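Local coordinates for protein carbohydrate kinase, FGGY (Rhodospirillum rubrum, PDB 3IFR) that probably phosphorylates D-xylulose at the expense of ATP, as a xylulose kinase of the FGGY carbohydrate kinase family, at residues A32-R36 with A61-L66; T140-R144 with L202-P206; H217-V223 with T235-G241; I272-A278 with L294-N298; R414-G418 with G465-T469. All blocks are in the same frame, centred on the assembly; numbering follows the deposited sequence.

Contact 1: residues A32-R36 with A61-L66; sequences AVASR and AVLAEL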
# COMPACT_ATOMS: atom_id res chain seq x y z
N ALA A 32 4.70 16.23 -17.42
CA ALA A 32 4.02 17.12 -16.47
C ALA A 32 3.49 16.39 -15.24
O ALA A 32 3.15 15.20 -15.30
CB ALA A 32 2.83 17.86 -17.16
N VAL A 33 3.37 17.12 -14.13
CA VAL A 33 2.78 16.57 -12.91
C VAL A 33 1.81 17.59 -12.36
O VAL A 33 2.17 18.75 -12.24
CB VAL A 33 3.88 16.24 -11.83
CG1 VAL A 33 3.27 15.58 -10.61
CG2 VAL A 33 4.91 15.32 -12.42
N ALA A 34 0.58 17.17 -12.06
CA ALA A 34 -0.34 18.05 -11.32
C ALA A 34 -0.89 17.41 -10.04
O ALA A 34 -1.14 16.21 -10.00
CB ALA A 34 -1.49 18.51 -12.21
N SER A 35 -1.08 18.22 -8.99
CA SER A 35 -1.67 17.73 -7.76
C SER A 35 -2.70 18.66 -7.13
O SER A 35 -2.82 19.83 -7.48
CB SER A 35 -0.60 17.38 -6.72
OG SER A 35 -0.05 18.56 -6.16
N ARG A 36 -3.46 18.11 -6.18
CA ARG A 36 -4.46 18.86 -5.46
C ARG A 36 -4.66 18.15 -4.14
O ARG A 36 -4.69 16.91 -4.09
CB ARG A 36 -5.81 18.90 -6.22
CG ARG A 36 -5.87 19.72 -7.53
CD ARG A 36 -5.57 21.20 -7.30
NE ARG A 36 -5.76 22.00 -8.52
CZ ARG A 36 -4.84 22.13 -9.47
NH1 ARG A 36 -3.69 21.51 -9.33
NH2 ARG A 36 -5.07 22.87 -10.56
N ALA A 61 -9.44 18.81 -12.31
CA ALA A 61 -8.47 19.93 -12.25
C ALA A 61 -7.06 19.55 -12.71
O ALA A 61 -6.38 20.28 -13.46
CB ALA A 61 -8.40 20.48 -10.84
N VAL A 62 -6.62 18.41 -12.20
CA VAL A 62 -5.27 17.91 -12.38
C VAL A 62 -5.08 17.37 -13.82
O VAL A 62 -4.05 17.56 -14.41
CB VAL A 62 -5.12 16.80 -11.34
CG1 VAL A 62 -4.86 15.45 -11.97
CG2 VAL A 62 -4.19 17.18 -10.22
N LEU A 63 -6.08 16.71 -14.38
CA LEU A 63 -5.99 16.29 -15.79
C LEU A 63 -5.95 17.51 -16.72
O LEU A 63 -5.08 17.63 -17.54
CB LEU A 63 -7.15 15.34 -16.19
CG LEU A 63 -7.17 14.02 -15.43
CD1 LEU A 63 -8.45 13.17 -15.68
CD2 LEU A 63 -5.94 13.24 -15.80
N ALA A 64 -6.91 18.43 -16.57
CA ALA A 64 -6.86 19.68 -17.33
C ALA A 64 -5.53 20.44 -17.15
O ALA A 64 -4.95 20.97 -18.10
CB ALA A 64 -8.00 20.53 -16.94
N GLU A 65 -5.01 20.48 -15.93
CA GLU A 65 -3.73 21.18 -15.72
C GLU A 65 -2.59 20.50 -16.47
O GLU A 65 -1.68 21.16 -16.96
CB GLU A 65 -3.39 21.30 -14.24
CG GLU A 65 -2.13 22.11 -14.02
CD GLU A 65 -1.72 22.19 -12.58
OE1 GLU A 65 -2.56 22.60 -11.74
OE2 GLU A 65 -0.54 21.87 -12.27
N LEU A 66 -2.65 19.17 -16.59
CA LEU A 66 -1.66 18.41 -17.35
C LEU A 66 -1.58 18.94 -18.79
O LEU A 66 -0.48 19.18 -19.30
CB LEU A 66 -2.05 16.94 -17.39
CG LEU A 66 -1.17 15.92 -16.67
CD1 LEU A 66 -0.66 16.46 -15.35
CD2 LEU A 66 -1.86 14.54 -16.53
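A34 and R36, on the edge strand 29-37, press against V62, E65 and L66 of helix 52-70, joining sheet and helix layers in the actin-like ATPase fold of the N-terminal FGGY domain. The two short segments run roughly antiparallel, at 155°. A34 sits at the middle: its methyl CB meets V62 CG2 at 3.6 Å and L66 CD1 at 3.8 Å, while E65 OE2 flanks the same A34 CB at 3.5 Å. V62 and L66 also lean on A21 of strand 18-25, which carries the apolar patch under the next strand of the sheet. Toward the end of its strand the contact turns polar. With CG beside the backbone N (chi1 -69°) and a bend at chi2 (-61°), the R36 chain folds back alongside the strand, where its NH1 also donates to S35 O. E65, extended beyond CG, brings its carboxylate to the edge of that guanidinium. With an alanine in place of R36, the E65 carboxylate would probably lose its cationic mate and be set freer to turn. Both terminal nitrogens of R36 converge on a single oxygen, E65 OE1: NH2 at 2.8 Å, nearly along the C-O direction, and NH1 at 2.9 Å, from above the carboxylate plane.

Contact 2: residues T140-R144 with L202-P206; sequences TAKLR and LAHIP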
# COMPACT_ATOMS: atom_id res chain seq x y z
N THR A 140 -17.02 -5.75 3.56
CA THR A 140 -18.05 -6.48 4.33
C THR A 140 -18.25 -5.98 5.77
O THR A 140 -19.38 -5.83 6.24
CB THR A 140 -17.69 -7.97 4.36
OG1 THR A 140 -17.79 -8.50 3.03
CG2 THR A 140 -18.59 -8.73 5.31
N ALA A 141 -17.16 -5.74 6.50
CA ALA A 141 -17.29 -5.19 7.85
C ALA A 141 -17.94 -3.80 7.82
O ALA A 141 -18.93 -3.56 8.51
CB ALA A 141 -15.95 -5.12 8.55
N LYS A 142 -17.39 -2.89 7.02
CA LYS A 142 -18.03 -1.59 6.86
C LYS A 142 -19.48 -1.68 6.41
O LYS A 142 -20.31 -0.94 6.92
CB LYS A 142 -17.21 -0.67 5.96
CG LYS A 142 -15.94 -0.19 6.64
CD LYS A 142 -14.95 0.27 5.61
CE LYS A 142 -13.68 0.94 6.22
NZ LYS A 142 -12.54 0.01 6.41
N LEU A 143 -19.81 -2.60 5.50
CA LEU A 143 -21.22 -2.82 5.11
C LEU A 143 -22.13 -3.23 6.29
O LEU A 143 -23.18 -2.62 6.49
CB LEU A 143 -21.33 -3.84 3.99
CG LEU A 143 -21.68 -3.35 2.58
CD1 LEU A 143 -21.57 -1.86 2.44
CD2 LEU A 143 -20.85 -4.12 1.49
N ARG A 144 -21.72 -4.22 7.09
CA ARG A 144 -22.49 -4.63 8.27
C ARG A 144 -22.73 -3.44 9.20
O ARG A 144 -23.80 -3.32 9.78
CB ARG A 144 -21.76 -5.71 9.08
CG ARG A 144 -21.70 -7.06 8.46
CD ARG A 144 -23.04 -7.75 8.39
NE ARG A 144 -22.87 -9.14 7.98
CZ ARG A 144 -22.70 -10.18 8.80
NH1 ARG A 144 -22.71 -10.01 10.12
NH2 ARG A 144 -22.54 -11.40 8.30
N LEU A 202 -22.50 -12.44 2.90
CA LEU A 202 -22.02 -12.09 4.24
C LEU A 202 -22.25 -10.61 4.63
O LEU A 202 -22.34 -10.27 5.82
CB LEU A 202 -20.52 -12.38 4.37
CG LEU A 202 -19.85 -13.64 4.93
CD1 LEU A 202 -18.57 -13.20 5.56
CD2 LEU A 202 -20.70 -14.41 5.95
N ALA A 203 -22.24 -9.72 3.65
CA ALA A 203 -22.35 -8.30 3.89
C ALA A 203 -23.84 -7.91 3.81
O ALA A 203 -24.20 -6.74 3.97
CB ALA A 203 -21.51 -7.50 2.84
N HIS A 204 -24.69 -8.91 3.53
CA HIS A 204 -26.15 -8.71 3.55
C HIS A 204 -26.61 -7.69 2.51
O HIS A 204 -27.64 -7.03 2.69
CB HIS A 204 -26.63 -8.23 4.93
CG HIS A 204 -26.28 -9.14 6.07
ND1 HIS A 204 -26.19 -8.71 7.38
CD2 HIS A 204 -25.99 -10.47 6.11
CE1 HIS A 204 -25.87 -9.71 8.17
NE2 HIS A 204 -25.74 -10.79 7.42
N ILE A 205 -25.84 -7.53 1.43
CA ILE A 205 -26.32 -6.75 0.30
C ILE A 205 -26.65 -7.73 -0.80
O ILE A 205 -26.17 -8.86 -0.80
CB ILE A 205 -25.27 -5.75 -0.24
CG1 ILE A 205 -23.99 -6.50 -0.65
CG2 ILE A 205 -24.91 -4.74 0.81
CD1 ILE A 205 -22.85 -5.63 -1.19
N PRO A 206 -27.50 -7.31 -1.73
CA PRO A 206 -27.79 -8.14 -2.90
C PRO A 206 -26.54 -8.20 -3.77
O PRO A 206 -25.80 -7.23 -3.84
CB PRO A 206 -28.87 -7.34 -3.63
CG PRO A 206 -28.66 -5.92 -3.15
CD PRO A 206 -28.27 -6.06 -1.71
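A203 fills the tight side of this contact, with its methyl group set against T140 and L143 of helix 139-149. L143 CD2 touches both apolar partners: it lies 3.7 Å from A203 CB and also 3.7 Å from I205 CD1, and the L143 and I205 side chains meet at about a right angle. T140 adds its OG1 and CG2 atoms around the same methyl. One turn of helix further on, R144 serves the backbone. A bend at chi2 (-68°) turns its guanidinium toward the carbonyl of L202, just beyond helix 197-201, and R144 NH2 reaches L202 O at 2.7 Å, in the carbonyl plane and on a lone pair. R144 NE also points at L202 O, but the modelled 2.5 Å is too short to be taken literally, and the details of this second bond are doubtful. The solvent side belongs to H204, an exposed residue whose positive phi marks where the chain leaves helical geometry. Its ring stacks over one guanidinium face of R144, planes 8° apart, with CE1 set toward the rim; ND1 of H204 is held by E147. A salt bridge from R144 NH2 to E120 ties the arginine to helix 111-120, whose L117 also touches T140 and R144, while F154 of helix 151-155 backs H204 and I205.

Contact 3: residues H217-V223 with T235-G241; sequences HRVLGAV and TGLPVYG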
# COMPACT_ATOMS: atom_id res chain seq x y z
N HIS A 217 -4.86 -4.73 -15.97
CA HIS A 217 -4.14 -4.60 -17.24
C HIS A 217 -5.03 -4.53 -18.50
O HIS A 217 -4.59 -4.04 -19.55
CB HIS A 217 -3.14 -5.74 -17.39
CG HIS A 217 -3.78 -7.08 -17.58
ND1 HIS A 217 -4.27 -7.82 -16.53
CD2 HIS A 217 -4.03 -7.80 -18.70
CE1 HIS A 217 -4.78 -8.96 -16.99
NE2 HIS A 217 -4.66 -8.95 -18.31
N ARG A 218 -6.28 -5.01 -18.40
CA ARG A 218 -7.17 -4.99 -19.55
C ARG A 218 -7.85 -3.63 -19.68
O ARG A 218 -8.12 -2.97 -18.67
CB ARG A 218 -8.27 -6.03 -19.40
CG ARG A 218 -7.87 -7.45 -19.64
CD ARG A 218 -9.14 -8.29 -19.71
NE ARG A 218 -8.90 -9.67 -19.33
CZ ARG A 218 -9.81 -10.48 -18.80
NH1 ARG A 218 -11.07 -10.05 -18.60
NH2 ARG A 218 -9.46 -11.72 -18.48
N VAL A 219 -8.17 -3.24 -20.91
CA VAL A 219 -8.88 -2.00 -21.17
C VAL A 219 -10.25 -2.10 -20.54
O VAL A 219 -10.94 -3.11 -20.73
CB VAL A 219 -9.06 -1.72 -22.70
CG1 VAL A 219 -9.32 -0.26 -22.95
CG2 VAL A 219 -7.84 -2.11 -23.46
N LEU A 220 -10.65 -1.06 -19.81
CA LEU A 220 -11.93 -1.02 -19.11
C LEU A 220 -13.04 -0.34 -19.94
O LEU A 220 -14.20 -0.78 -19.94
CB LEU A 220 -11.74 -0.34 -17.73
CG LEU A 220 -12.95 0.36 -17.08
CD1 LEU A 220 -14.09 -0.64 -16.95
CD2 LEU A 220 -12.63 0.94 -15.71
N GLY A 221 -12.68 0.73 -20.64
CA GLY A 221 -13.61 1.42 -21.51
C GLY A 221 -12.95 2.63 -22.12
O GLY A 221 -11.73 2.68 -22.25
N ALA A 222 -13.73 3.61 -22.51
CA ALA A 222 -13.18 4.80 -23.13
C ALA A 222 -13.79 6.04 -22.46
O ALA A 222 -14.90 5.99 -21.96
CB ALA A 222 -13.50 4.80 -24.60
N VAL A 223 -13.04 7.15 -22.45
CA VAL A 223 -13.52 8.43 -21.94
C VAL A 223 -14.70 8.90 -22.78
O VAL A 223 -14.61 9.00 -24.00
CB VAL A 223 -12.42 9.53 -21.99
CG1 VAL A 223 -13.00 10.92 -21.74
CG2 VAL A 223 -11.31 9.24 -21.00
N THR A 235 -11.84 12.81 -26.33
CA THR A 235 -12.98 11.91 -26.38
C THR A 235 -12.53 10.49 -26.80
O THR A 235 -11.67 10.33 -27.66
CB THR A 235 -14.02 12.45 -27.35
OG1 THR A 235 -14.44 13.75 -26.91
CG2 THR A 235 -15.22 11.53 -27.41
N GLY A 236 -13.10 9.46 -26.19
CA GLY A 236 -12.74 8.11 -26.60
C GLY A 236 -11.39 7.56 -26.14
O GLY A 236 -11.08 6.42 -26.40
N LEU A 237 -10.61 8.36 -25.43
CA LEU A 237 -9.37 7.89 -24.83
C LEU A 237 -9.53 6.56 -24.10
O LEU A 237 -10.34 6.46 -23.16
CB LEU A 237 -8.87 8.89 -23.81
CG LEU A 237 -7.43 8.61 -23.40
CD1 LEU A 237 -6.56 8.86 -24.63
CD2 LEU A 237 -6.92 9.48 -22.19
N PRO A 238 -8.72 5.56 -24.47
CA PRO A 238 -8.80 4.30 -23.70
C PRO A 238 -8.52 4.46 -22.21
O PRO A 238 -7.50 5.07 -21.81
CB PRO A 238 -7.74 3.42 -24.35
CG PRO A 238 -7.61 4.00 -25.74
CD PRO A 238 -7.76 5.47 -25.58
N VAL A 239 -9.39 3.89 -21.40
CA VAL A 239 -9.17 3.84 -19.96
C VAL A 239 -9.00 2.40 -19.50
O VAL A 239 -9.84 1.56 -19.76
CB VAL A 239 -10.35 4.43 -19.21
CG1 VAL A 239 -10.08 4.39 -17.71
CG2 VAL A 239 -10.62 5.86 -19.69
N TYR A 240 -7.90 2.13 -18.81
CA TYR A 240 -7.55 0.79 -18.32
C TYR A 240 -8.22 0.45 -17.00
O TYR A 240 -8.88 1.31 -16.41
CB TYR A 240 -6.02 0.67 -18.21
CG TYR A 240 -5.45 0.57 -19.59
CD1 TYR A 240 -5.07 1.71 -20.30
CD2 TYR A 240 -5.43 -0.66 -20.25
CE1 TYR A 240 -4.60 1.62 -21.59
CE2 TYR A 240 -4.99 -0.76 -21.54
CZ TYR A 240 -4.58 0.37 -22.21
OH TYR A 240 -4.13 0.23 -23.50
N GLY A 241 -8.10 -0.80 -16.58
CA GLY A 241 -8.60 -1.20 -15.29
C GLY A 241 -7.98 -0.32 -14.21
O GLY A 241 -6.82 0.08 -14.30
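The pairing of V219-A222 with P238-Y240 is an antiparallel strand contact that closes one edge of the sheet in the N-terminal FGGY domain; on its other side strand 238-244 continues the sheet through I80 of strand 77-84. V239 and G221 form the hydrogen-bonded pair, with V239 N donating to G221 O at 2.8 Å. Beyond it, V223 N meets L237 O at 2.9 Å and V223 O takes the amide of G236, so the hydrogen bonding carries on past the strands into the loop residues V223 and G236. In the opposite direction the register slips by one residue. L220 and G221 both face V239, a classic beta bulge: V239 O accepts from L220 N at 2.7 Å and from G221 N at 3.1 Å, and the psi of -40° at L220 makes the extra residue fit. V239 CG2 meets V223 CG2, just past the end of strand 219-222, at 3.7 Å, and N168 and T172 of helix 163-172 cover V239. Y240 diverges from V219, yet its ring swings back, with CG beside the backbone N (chi1 -73°), and sets CE2 3.7 Å from V219 CG2. An alanine in place of Y240 would probably open a gap beside V219 and strip helix 437-448 of its contact through V444 and A445. The same ring brings CD2 to 3.6 Å from H217 O.

Contact 4: residues I272-A278 with L294-N298; sequences IVASATA and LYAPN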
# COMPACT_ATOMS: atom_id res chain seq x y z
N ILE A 272 6.24 -5.72 -0.08
CA ILE A 272 5.41 -6.11 -1.21
C ILE A 272 6.31 -7.01 -2.02
O ILE A 272 7.50 -6.72 -2.19
CB ILE A 272 4.99 -4.88 -2.06
CG1 ILE A 272 4.62 -3.69 -1.15
CG2 ILE A 272 3.86 -5.22 -3.00
CD1 ILE A 272 3.77 -2.55 -1.84
N VAL A 273 5.77 -8.13 -2.50
CA VAL A 273 6.59 -9.14 -3.14
C VAL A 273 5.84 -9.62 -4.35
O VAL A 273 4.64 -9.79 -4.28
CB VAL A 273 6.73 -10.32 -2.19
CG1 VAL A 273 7.44 -11.45 -2.84
CG2 VAL A 273 7.44 -9.85 -0.93
N ALA A 274 6.53 -9.83 -5.46
CA ALA A 274 5.88 -10.47 -6.60
C ALA A 274 6.11 -11.98 -6.50
O ALA A 274 7.20 -12.42 -6.12
CB ALA A 274 6.44 -9.91 -7.91
N SER A 275 5.10 -12.78 -6.82
CA SER A 275 5.19 -14.23 -6.64
C SER A 275 4.28 -14.91 -7.63
O SER A 275 3.21 -14.37 -7.96
CB SER A 275 4.76 -14.62 -5.22
OG SER A 275 4.32 -15.96 -5.17
N ALA A 276 4.68 -16.08 -8.12
CA ALA A 276 3.78 -16.88 -8.95
C ALA A 276 2.82 -17.68 -8.08
O ALA A 276 1.90 -18.32 -8.58
CB ALA A 276 4.53 -17.79 -9.83
N THR A 277 3.04 -17.64 -6.77
CA THR A 277 2.33 -18.49 -5.82
C THR A 277 1.24 -17.68 -5.17
O THR A 277 1.52 -16.67 -4.55
CB THR A 277 3.29 -18.94 -4.70
OG1 THR A 277 4.31 -19.78 -5.23
CG2 THR A 277 2.57 -19.67 -3.59
N ALA A 278 0.00 -18.11 -5.29
CA ALA A 278 -1.03 -17.48 -4.49
C ALA A 278 -1.24 -18.37 -3.27
O ALA A 278 -1.56 -19.56 -3.40
CB ALA A 278 -2.33 -17.32 -5.27
N LEU A 294 0.77 -12.81 -12.08
CA LEU A 294 1.42 -12.77 -10.78
C LEU A 294 0.49 -12.34 -9.66
O LEU A 294 -0.54 -11.67 -9.89
CB LEU A 294 2.70 -11.92 -10.83
CG LEU A 294 3.74 -12.35 -11.91
CD1 LEU A 294 5.01 -11.58 -11.79
CD2 LEU A 294 4.05 -13.87 -11.89
N TYR A 295 0.84 -12.79 -8.44
CA TYR A 295 0.24 -12.34 -7.20
C TYR A 295 1.20 -11.39 -6.47
O TYR A 295 2.38 -11.30 -6.83
CB TYR A 295 -0.11 -13.56 -6.34
CG TYR A 295 -1.15 -14.45 -6.99
CD1 TYR A 295 -0.79 -15.49 -7.80
CD2 TYR A 295 -2.51 -14.23 -6.78
CE1 TYR A 295 -1.76 -16.31 -8.40
CE2 TYR A 295 -3.47 -15.05 -7.37
CZ TYR A 295 -3.09 -16.08 -8.18
OH TYR A 295 -4.04 -16.88 -8.76
N ALA A 296 0.70 -10.68 -5.48
CA ALA A 296 1.51 -9.71 -4.73
C ALA A 296 1.25 -9.78 -3.22
O ALA A 296 0.68 -8.87 -2.63
CB ALA A 296 1.29 -8.27 -5.25
N PRO A 297 1.69 -10.87 -2.58
CA PRO A 297 1.52 -10.92 -1.12
C PRO A 297 2.19 -9.70 -0.55
O PRO A 297 3.26 -9.34 -1.02
CB PRO A 297 2.32 -12.18 -0.72
CG PRO A 297 2.38 -13.01 -1.94
CD PRO A 297 2.39 -12.05 -3.12
N ASN A 298 1.60 -9.06 0.45
CA ASN A 298 2.18 -7.87 1.04
C ASN A 298 1.91 -7.81 2.53
O ASN A 298 1.05 -8.52 3.07
CB ASN A 298 1.67 -6.56 0.38
CG ASN A 298 0.17 -6.41 0.48
OD1 ASN A 298 -0.36 -5.64 1.31
ND2 ASN A 298 -0.53 -7.17 -0.34
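Y295 turns its ring so that one face lies beneath the methyl of A278, while the carbonyls of S275 and A276 come to the ring edge. The ring gets there because CG of Y295 lies anti to its carbonyl carbon, beside the backbone N (chi1 -63°), and because the chain after S275 curls round it. The geometry fits an ST turn, S275 OG accepting from T277 N, but the place of OG is doubtful. Antiparallel backbone pairing sets the frame, prolonging that of strands 269-273 and 298-301 at the edge of the C-terminal FGGY domain sheet of the actin-like fold: Y295 N donates to S275 O at 2.9 Å and S275 N to Y295 O at 3.1 Å, with a longer bond from V273 N to P297 O at 3.2 Å. P297 brings CD to 3.4 Å from V273 O and 4.1 Å from S275 CB. At the far end I272 and N298 stand on the same face of the sheet, I272 CG2 4.2 Å from N298 CB. N298 points its CG between backbone N and carbonyl carbon (chi1 59°), which turns the amide back over the preceding residues, where ND2 donates to A296 O at 3.1 Å and bonds D287 as well. The N298 side chain also lies about 3 Å from a bound phosphate ion, probably from the crystallisation liquor. Strand 269-273 continues the sheet to 260-265 through I272 and L262, helix 245-252 covers I272, A296 and N298, and H399 lies against S275 and P297.

Contact 5: residues R414-G418 with G465-T469; sequences RVWMG and GEKIT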
# COMPACT_ATOMS: atom_id res chain seq x y z
N ARG A 414 22.04 6.20 5.17
CA ARG A 414 23.02 5.22 4.69
C ARG A 414 23.32 4.25 5.82
O ARG A 414 23.63 3.06 5.60
CB ARG A 414 24.30 5.92 4.20
CG ARG A 414 25.36 4.97 3.65
CD ARG A 414 24.77 4.04 2.57
NE ARG A 414 25.70 3.01 2.06
CZ ARG A 414 26.04 1.91 2.73
NH1 ARG A 414 25.59 1.70 3.97
NH2 ARG A 414 26.88 1.03 2.19
N VAL A 415 23.23 4.74 7.04
CA VAL A 415 23.44 3.86 8.16
C VAL A 415 22.32 2.84 8.27
O VAL A 415 22.57 1.66 8.52
CB VAL A 415 23.59 4.66 9.44
CG1 VAL A 415 23.88 3.74 10.60
CG2 VAL A 415 24.72 5.68 9.25
N TRP A 416 21.07 3.28 8.10
CA TRP A 416 19.93 2.39 8.28
C TRP A 416 20.00 1.32 7.21
O TRP A 416 19.86 0.14 7.51
CB TRP A 416 18.60 3.14 8.21
CG TRP A 416 17.47 2.43 8.93
CD1 TRP A 416 17.56 1.31 9.74
CD2 TRP A 416 16.09 2.82 8.95
NE1 TRP A 416 16.32 0.98 10.20
CE2 TRP A 416 15.41 1.89 9.75
CE3 TRP A 416 15.36 3.87 8.36
CZ2 TRP A 416 14.03 1.98 9.98
CZ3 TRP A 416 14.01 3.97 8.60
CH2 TRP A 416 13.36 3.02 9.40
N MSE A 417 20.24 1.74 5.97
CA MSE A 417 20.27 0.81 4.85
C MSE A 417 21.45 -0.19 4.94
O MSE A 417 21.29 -1.36 4.63
CB MSE A 417 20.29 1.58 3.53
CG MSE A 417 19.08 2.45 3.32
SE MSE A 417 17.34 1.45 3.34
CE MSE A 417 16.94 1.54 5.28
N GLY A 418 22.61 0.27 5.40
CA GLY A 418 23.71 -0.63 5.69
C GLY A 418 23.22 -1.65 6.69
O GLY A 418 23.40 -2.86 6.53
N GLY A 465 19.01 3.99 -7.34
CA GLY A 465 20.21 4.53 -6.75
C GLY A 465 21.23 3.53 -6.35
O GLY A 465 21.55 2.67 -7.08
N GLU A 466 21.78 3.68 -5.18
CA GLU A 466 22.86 2.83 -4.76
C GLU A 466 22.39 1.43 -4.39
O GLU A 466 21.41 1.27 -3.65
CB GLU A 466 23.60 3.46 -3.59
CG GLU A 466 24.70 2.59 -3.02
CD GLU A 466 25.46 3.26 -1.86
OE1 GLU A 466 25.08 4.36 -1.43
OE2 GLU A 466 26.40 2.66 -1.32
N LYS A 467 23.11 0.43 -4.89
CA LYS A 467 22.88 -0.94 -4.49
C LYS A 467 23.84 -1.30 -3.38
O LYS A 467 25.02 -1.27 -3.57
CB LYS A 467 23.04 -1.90 -5.68
CG LYS A 467 22.83 -3.36 -5.36
CD LYS A 467 22.61 -4.19 -6.62
CE LYS A 467 22.53 -5.64 -6.31
NZ LYS A 467 22.02 -6.46 -7.44
N ILE A 468 23.32 -1.65 -2.21
CA ILE A 468 24.21 -1.79 -1.07
C ILE A 468 24.51 -3.24 -0.84
O ILE A 468 23.58 -4.01 -0.80
CB ILE A 468 23.55 -1.19 0.21
CG1 ILE A 468 23.45 0.33 0.09
CG2 ILE A 468 24.33 -1.61 1.44
CD1 ILE A 468 22.78 0.95 1.28
N THR A 469 25.77 -3.66 -0.71
CA THR A 469 26.03 -5.08 -0.39
C THR A 469 26.25 -5.32 1.12
O THR A 469 26.85 -4.52 1.83
CB THR A 469 27.24 -5.70 -1.15
OG1 THR A 469 28.43 -4.97 -0.84
CG2 THR A 469 27.01 -5.75 -2.63
O HOH W 1 27.60 5.03 0.29
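R414 reaches I468 and E466 by a chain that starts with CG opposite the backbone N (chi1 -179°) and then bends at chi2 (52°), carrying the guanidinium across to the strand. I468 answers with CG1 beside its own backbone N (chi1 -69°) and CD1 stretched beyond, coming from the opposite direction. In the actin-like fold of the C-terminal FGGY domain, helix 414-424 is the crossover of a beta-alpha-beta unit joining the parallel strands 403-407 and 428-432, and here it meets the outermost strand 463-468. CD1 of I468 makes most of the contact: it sits over one face of the R414 guanidinium, 3.7 Å from NE, and presses on CB of selenomethionine M417 at 3.4 Å, tighter than usual for two carbons. L430 of strand 428-432 touches both M417 and I468, continuing the apolar patch. The charged pair is on the exposed side, where the R414 and E466 side chains cross at about a right angle. E466 OE2 approaches the guanidinium edge near its plane, making a salt bridge whose hydrogen bond from R414 NE is long and weak at 3.5 Å. Water 1 bridges the same pair, donating to E466 OE2 at 3.1 Å and accepting weakly from R414 NE at 3.3 Å.

In the fold
Contacts 1 and 3 belong to the two outermost strands of one six-stranded sheet, 29-37 and 219-222, their centres about 19 Å apart and nearest atoms about 7 Å. Contacts 4 and 5 sit likewise at the two ends of the second sheet, with centres about 25 Å apart. Contact 2 lies off both sheets among helices, about 46 Å from contact 5 between centres and on the opposite side of the chain's centre. Contact 4 is the most central, about 13 Å from the middle of the chain, and holds the phosphate neighbour N298. Its nearest atoms come within about 8 Å of contact 3, which is in the N-terminal FGGY domain; FGGY kinases bind substrates in the cleft between their two domains.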